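Local atomic coordinates of fructokinase (Xylella fastidiosa Temecula1, PDB entry 3LJS), a protein that probably phosphorylates fructose at the expense of ATP, as a sugar kinase of the PfkB (ribokinase-like) family. Residues E12-M17 with A91-A96; E246-R251 with T295-A300. One frame throughout, in Å; residues are numbered along the deposited sequence.

Interaction 1 (E12-M17 with A91-A96); sequences EALIDM and ALAFVA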
loop_
_atom_site.group_PDB
_atom_site.type_symbol
_atom_site.label_atom_id
_atom_site.label_comp_id
_atom_site.label_asym_id
_atom_site.label_seq_id
_atom_site.Cartn_x
_atom_site.Cartn_y
_atom_site.Cartn_z
ATOM N N GLU B 12 1.944 -4.885 15.932
ATOM C CA GLU B 12 1.416 -4.195 14.783
ATOM C C GLU B 12 -0.086 -4.009 14.763
ATOM O O GLU B 12 -0.855 -4.876 15.186
ATOM C CB GLU B 12 1.854 -4.905 13.495
ATOM C CG GLU B 12 0.995 -6.102 13.079
ATOM C CD GLU B 12 1.174 -7.331 13.967
ATOM O OE1 GLU B 12 1.933 -7.263 14.963
ATOM O OE2 GLU B 12 0.548 -8.377 13.664
ATOM N N ALA B 13 -0.469 -2.837 14.280
ATOM C CA ALA B 13 -1.847 -2.447 14.071
ATOM C C ALA B 13 -1.717 -2.024 12.608
ATOM O O ALA B 13 -0.805 -1.272 12.258
ATOM C CB ALA B 13 -2.218 -1.252 14.949
ATOM N N LEU B 14 -2.584 -2.531 11.747
ATOM C CA LEU B 14 -2.504 -2.184 10.335
ATOM C C LEU B 14 -3.884 -2.175 9.716
ATOM O O LEU B 14 -4.872 -2.458 10.393
ATOM C CB LEU B 14 -1.604 -3.181 9.598
ATOM C CG LEU B 14 -1.830 -4.673 9.876
ATOM C CD1 LEU B 14 -3.169 -5.134 9.318
ATOM C CD2 LEU B 14 -0.697 -5.468 9.236
ATOM N N ILE B 15 -3.946 -1.853 8.427
ATOM C CA ILE B 15 -5.214 -1.803 7.711
ATOM C C ILE B 15 -5.427 -3.043 6.860
ATOM O O ILE B 15 -4.566 -3.408 6.055
ATOM C CB ILE B 15 -5.284 -0.572 6.774
ATOM C CG1 ILE B 15 -5.141 0.718 7.585
ATOM C CG2 ILE B 15 -6.588 -0.577 5.996
ATOM C CD1 ILE B 15 -6.236 0.938 8.600
ATOM N N ASP B 16 -6.561 -3.708 7.058
ATOM C CA ASP B 16 -6.901 -4.867 6.245
ATOM C C ASP B 16 -7.774 -4.274 5.143
ATOM O O ASP B 16 -8.821 -3.688 5.435
ATOM C CB ASP B 16 -7.726 -5.902 7.025
ATOM C CG ASP B 16 -6.914 -6.650 8.074
ATOM O OD1 ASP B 16 -5.760 -7.027 7.790
ATOM O OD2 ASP B 16 -7.443 -6.882 9.180
HETATM N N MSE B 17 -7.335 -4.397 3.892
HETATM C CA MSE B 17 -8.094 -3.882 2.754
HETATM C C MSE B 17 -8.800 -5.063 2.096
HETATM O O MSE B 17 -8.178 -5.859 1.393
HETATM C CB MSE B 17 -7.161 -3.195 1.755
HETATM C CG MSE B 17 -6.612 -1.864 2.231
HETATM SE SE MSE B 17 -7.954 -0.465 2.274
HETATM C CE MSE B 17 -7.757 0.166 0.469
ATOM N N ALA B 91 1.197 -0.138 7.557
ATOM C CA ALA B 91 1.158 -1.354 6.759
ATOM C C ALA B 91 -0.249 -1.643 6.252
ATOM O O ALA B 91 -1.246 -1.322 6.912
ATOM C CB ALA B 91 1.659 -2.536 7.584
ATOM N N LEU B 92 -0.320 -2.265 5.079
ATOM C CA LEU B 92 -1.591 -2.629 4.471
ATOM C C LEU B 92 -1.583 -4.117 4.171
ATOM O O LEU B 92 -0.569 -4.671 3.739
ATOM C CB LEU B 92 -1.816 -1.864 3.158
ATOM C CG LEU B 92 -1.815 -0.337 3.174
ATOM C CD1 LEU B 92 -1.972 0.169 1.734
ATOM C CD2 LEU B 92 -2.940 0.188 4.059
ATOM N N ALA B 93 -2.717 -4.761 4.409
ATOM C CA ALA B 93 -2.864 -6.181 4.141
ATOM C C ALA B 93 -4.073 -6.327 3.227
ATOM O O ALA B 93 -5.216 -6.214 3.671
ATOM C CB ALA B 93 -3.091 -6.947 5.444
ATOM N N PHE B 94 -3.818 -6.547 1.942
ATOM C CA PHE B 94 -4.896 -6.706 0.977
ATOM C C PHE B 94 -5.378 -8.149 0.987
ATOM O O PHE B 94 -4.580 -9.082 0.888
ATOM C CB PHE B 94 -4.414 -6.306 -0.420
ATOM C CG PHE B 94 -4.358 -4.822 -0.636
ATOM C CD1 PHE B 94 -5.490 -4.127 -1.044
ATOM C CD2 PHE B 94 -3.185 -4.113 -0.397
ATOM C CE1 PHE B 94 -5.464 -2.748 -1.211
ATOM C CE2 PHE B 94 -3.142 -2.734 -0.557
ATOM C CZ PHE B 94 -4.290 -2.045 -0.966
ATOM N N VAL B 95 -6.689 -8.327 1.126
ATOM C CA VAL B 95 -7.280 -9.658 1.158
ATOM C C VAL B 95 -8.245 -9.823 -0.015
ATOM O O VAL B 95 -9.144 -9.001 -0.216
ATOM C CB VAL B 95 -8.059 -9.890 2.480
ATOM C CG1 VAL B 95 -8.587 -11.313 2.530
ATOM C CG2 VAL B 95 -7.156 -9.616 3.674
ATOM N N ALA B 96 -8.051 -10.883 -0.792
ATOM C CA ALA B 96 -8.910 -11.144 -1.940
ATOM C C ALA B 96 -8.948 -12.628 -2.270
ATOM O O ALA B 96 -8.760 -13.476 -1.397
ATOM C CB ALA B 96 -8.414 -10.358 -3.145
#

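Interaction 2 (E246-R251 with T295-A300); sequences EVPTFR and TLRFAA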
loop_
_atom_site.group_PDB
_atom_site.type_symbol
_atom_site.label_atom_id
_atom_site.label_comp_id
_atom_site.label_asym_id
_atom_site.label_seq_id
_atom_site.Cartn_x
_atom_site.Cartn_y
_atom_site.Cartn_z
ATOM N N GLU B 246 -9.008 -30.584 27.249
ATOM C CA GLU B 246 -9.715 -29.939 26.150
ATOM C C GLU B 246 -10.444 -28.672 26.601
ATOM O O GLU B 246 -10.761 -28.494 27.783
ATOM C CB GLU B 246 -10.755 -30.888 25.557
ATOM C CG GLU B 246 -10.258 -32.286 25.254
ATOM C CD GLU B 246 -9.063 -32.288 24.337
ATOM O OE1 GLU B 246 -9.087 -31.542 23.334
ATOM O OE2 GLU B 246 -8.106 -33.042 24.613
ATOM N N VAL B 247 -10.716 -27.796 25.644
ATOM C CA VAL B 247 -11.429 -26.557 25.925
ATOM C C VAL B 247 -12.831 -26.699 25.356
ATOM O O VAL B 247 -13.008 -27.186 24.235
ATOM C CB VAL B 247 -10.743 -25.339 25.258
ATOM C CG1 VAL B 247 -11.623 -24.100 25.400
ATOM C CG2 VAL B 247 -9.384 -25.088 25.898
ATOM N N PRO B 248 -13.853 -26.297 26.129
ATOM C CA PRO B 248 -15.243 -26.392 25.658
ATOM C C PRO B 248 -15.417 -25.470 24.452
ATOM O O PRO B 248 -14.895 -24.356 24.449
ATOM C CB PRO B 248 -16.054 -25.913 26.863
ATOM C CG PRO B 248 -15.168 -26.254 28.033
ATOM C CD PRO B 248 -13.803 -25.850 27.531
ATOM N N THR B 249 -16.141 -25.923 23.432
ATOM C CA THR B 249 -16.348 -25.101 22.240
ATOM C C THR B 249 -17.809 -24.676 22.085
ATOM O O THR B 249 -18.685 -25.141 22.820
ATOM C CB THR B 249 -15.916 -25.849 20.959
ATOM O OG1 THR B 249 -15.125 -26.991 21.312
ATOM C CG2 THR B 249 -15.087 -24.936 20.071
ATOM N N PHE B 250 -18.065 -23.791 21.124
ATOM C CA PHE B 250 -19.416 -23.303 20.868
ATOM C C PHE B 250 -19.766 -23.321 19.382
ATOM O O PHE B 250 -18.905 -23.115 18.525
ATOM C CB PHE B 250 -19.572 -21.886 21.422
ATOM C CG PHE B 250 -19.560 -21.822 22.921
ATOM C CD1 PHE B 250 -20.720 -22.067 23.649
ATOM C CD2 PHE B 250 -18.380 -21.554 23.609
ATOM C CE1 PHE B 250 -20.707 -22.047 25.042
ATOM C CE2 PHE B 250 -18.351 -21.531 25.003
ATOM C CZ PHE B 250 -19.516 -21.778 25.722
ATOM N N ARG B 251 -21.041 -23.574 19.094
ATOM C CA ARG B 251 -21.551 -23.625 17.726
ATOM C C ARG B 251 -22.506 -22.453 17.487
ATOM O O ARG B 251 -23.664 -22.498 17.894
ATOM C CB ARG B 251 -22.265 -24.971 17.492
ATOM C CG ARG B 251 -23.243 -25.404 18.602
ATOM C CD ARG B 251 -24.679 -24.958 18.318
ATOM N NE ARG B 251 -25.574 -25.121 19.464
ATOM C CZ ARG B 251 -26.064 -26.284 19.890
ATOM N NH1 ARG B 251 -25.753 -27.412 19.263
ATOM N NH2 ARG B 251 -26.872 -26.318 20.943
ATOM N N THR B 295 -12.231 -20.985 32.622
ATOM C CA THR B 295 -11.726 -19.797 31.951
ATOM C C THR B 295 -11.639 -19.940 30.438
ATOM O O THR B 295 -11.978 -19.010 29.701
ATOM C CB THR B 295 -10.344 -19.411 32.496
ATOM O OG1 THR B 295 -10.493 -18.912 33.829
ATOM C CG2 THR B 295 -9.685 -18.348 31.615
ATOM N N LEU B 296 -11.187 -21.092 29.961
ATOM C CA LEU B 296 -11.086 -21.276 28.524
ATOM C C LEU B 296 -12.465 -21.398 27.881
ATOM O O LEU B 296 -12.621 -21.119 26.692
ATOM C CB LEU B 296 -10.199 -22.481 28.200
ATOM C CG LEU B 296 -8.773 -22.284 28.740
ATOM C CD1 LEU B 296 -7.917 -23.492 28.391
ATOM C CD2 LEU B 296 -8.160 -21.001 28.156
ATOM N N ARG B 297 -13.471 -21.814 28.651
ATOM C CA ARG B 297 -14.822 -21.896 28.097
ATOM C C ARG B 297 -15.265 -20.468 27.761
ATOM O O ARG B 297 -15.904 -20.225 26.735
ATOM C CB ARG B 297 -15.811 -22.499 29.099
ATOM C CG ARG B 297 -17.269 -22.325 28.660
ATOM C CD ARG B 297 -18.272 -22.852 29.684
ATOM N NE ARG B 297 -18.181 -24.301 29.834
ATOM C CZ ARG B 297 -17.669 -24.917 30.894
ATOM N NH1 ARG B 297 -17.199 -24.215 31.920
ATOM N NH2 ARG B 297 -17.617 -26.242 30.924
ATOM N N PHE B 298 -14.930 -19.532 28.645
ATOM C CA PHE B 298 -15.266 -18.125 28.438
ATOM C C PHE B 298 -14.579 -17.636 27.163
ATOM O O PHE B 298 -15.201 -17.004 26.307
ATOM C CB PHE B 298 -14.774 -17.287 29.624
ATOM C CG PHE B 298 -15.088 -15.825 29.506
ATOM C CD1 PHE B 298 -16.272 -15.309 30.030
ATOM C CD2 PHE B 298 -14.207 -14.958 28.854
ATOM C CE1 PHE B 298 -16.578 -13.950 29.907
ATOM C CE2 PHE B 298 -14.501 -13.598 28.725
ATOM C CZ PHE B 298 -15.688 -13.089 29.250
ATOM N N ALA B 299 -13.284 -17.917 27.055
ATOM C CA ALA B 299 -12.506 -17.503 25.887
ATOM C C ALA B 299 -13.122 -18.043 24.595
ATOM O O ALA B 299 -13.206 -17.329 23.587
ATOM C CB ALA B 299 -11.066 -17.985 26.028
ATOM N N ALA B 300 -13.556 -19.301 24.625
ATOM C CA ALA B 300 -14.168 -19.921 23.450
ATOM C C ALA B 300 -15.473 -19.208 23.099
ATOM O O ALA B 300 -15.800 -19.033 21.922
ATOM C CB ALA B 300 -14.431 -21.398 23.715
#

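Interaction 1 (E12-M17 with A91-A96)
One face of the Phe94 ring carries the side chain of Met17, a selenomethionine whose CG sits 4.1 Å from the ring centroid in a CH-pi contact offset toward the rim, while its CB meets the rim at Phe94 CD1, 3.4 Å away. Phe31 of the same chain and Phe64 of the second subunit each stack edge-to-face with Phe94. Met17 and Phe94 are a parallel bridge pair in the four-stranded lid sheet of the ribokinase fold, where strands 14-19 and 92-97 are the central neighbours. In both, CG stands beside the backbone N (chi1 -72° in Met17, -78° in Phe94), which lays the side chains side by side. This face belongs to the dimer: Met17 packs on Met17 of the second subunit and Phe94 on its Leu92. Next along the same face, Leu92 CD2 reaches back to Ile15 CB at 3.7 Å, and Ile15 also packs against helix 63-75. The other face carries Asp16 and Ala93, with Asp16 OD1 lying 3.6 Å from the methyl CB of Ala93. Four backbone hydrogen bonds form the parallel ladder. Ile15 N donates to Ala91 O at 3.1 Å and Val95 N to Met17 O at 2.9 Å; in the middle, Ile15 O accepts from Ala93 N almost head-on, whereas Met17 N approaches Ala93 O from above its carbonyl plane, at 2.8 Å.

Interaction 2 (E246-R251 with T295-A300)
Where the edge strand 244-246 of the large central sheet of the ribokinase fold ends, the chain runs as an extended loop over helix 289-305, and the contact is the packing of that loop, through Val247, Pro248 and Phe250, on the helix. No hydrogen bond joins the two segments; apolar and aromatic surfaces do the work. Val247 opens the contact by crossing Leu296 at about a right angle. Its two methyls divide the task: CG2 presses on Leu296 CD1 at 3.3 Å, tighter than a usual carbon contact, while CG1 rests by Leu296 O at 3.4 Å and extends toward the methyl of Ala300. The backbone of Val247 is in turn hydrogen-bonded to Val236, just ahead of strand 237-240.

One turn of the helix, from Arg297 to Ala300, receives the rest. The Arg297 chain starts with CG anti to the backbone N (chi1 168°) and bends at chi3, bringing one face of the guanidinium over Pro248 CG, which lies 3.8 Å from Arg297 NH2. The same side chain meets Phe250 through its aliphatic part, Arg297 CG being 3.7 Å from Phe250 CZ, with ring and guanidinium planes 80° apart. Phe250 turns its edge to the helix backbone: its CE2 lies 3.3 Å from Arg297 O, near the ring plane, and the methyl CB of Ala300 is also at the edge. Further along the helix, Ala301 and Ala304 pack on the same phenylalanine. Pro248 O, buried here with no partner in the model, lies 3.1 Å from Ala300 CB.

From the N terminus, the chain passes from strand 6-10 of the large sheet into strand 14-19 of the lid; interaction 1 closes when strand 92-97 returns beside it, after 73 residues that include helices 38-49 and 63-75. The chain then completes the lid with strand 103-108 and adds the remaining six strands of the large sheet before interaction 2 opens. That loop closes on helix 289-305 after 43 intervening residues that include helices 262-275 and 281-286. The two contacts are in series, neither nested nor crossed, their centres 29 Å apart. Interaction 1 joins the two central lid strands, where the second subunit packs; interaction 2 joins the large sheet's edge to helix 289-305.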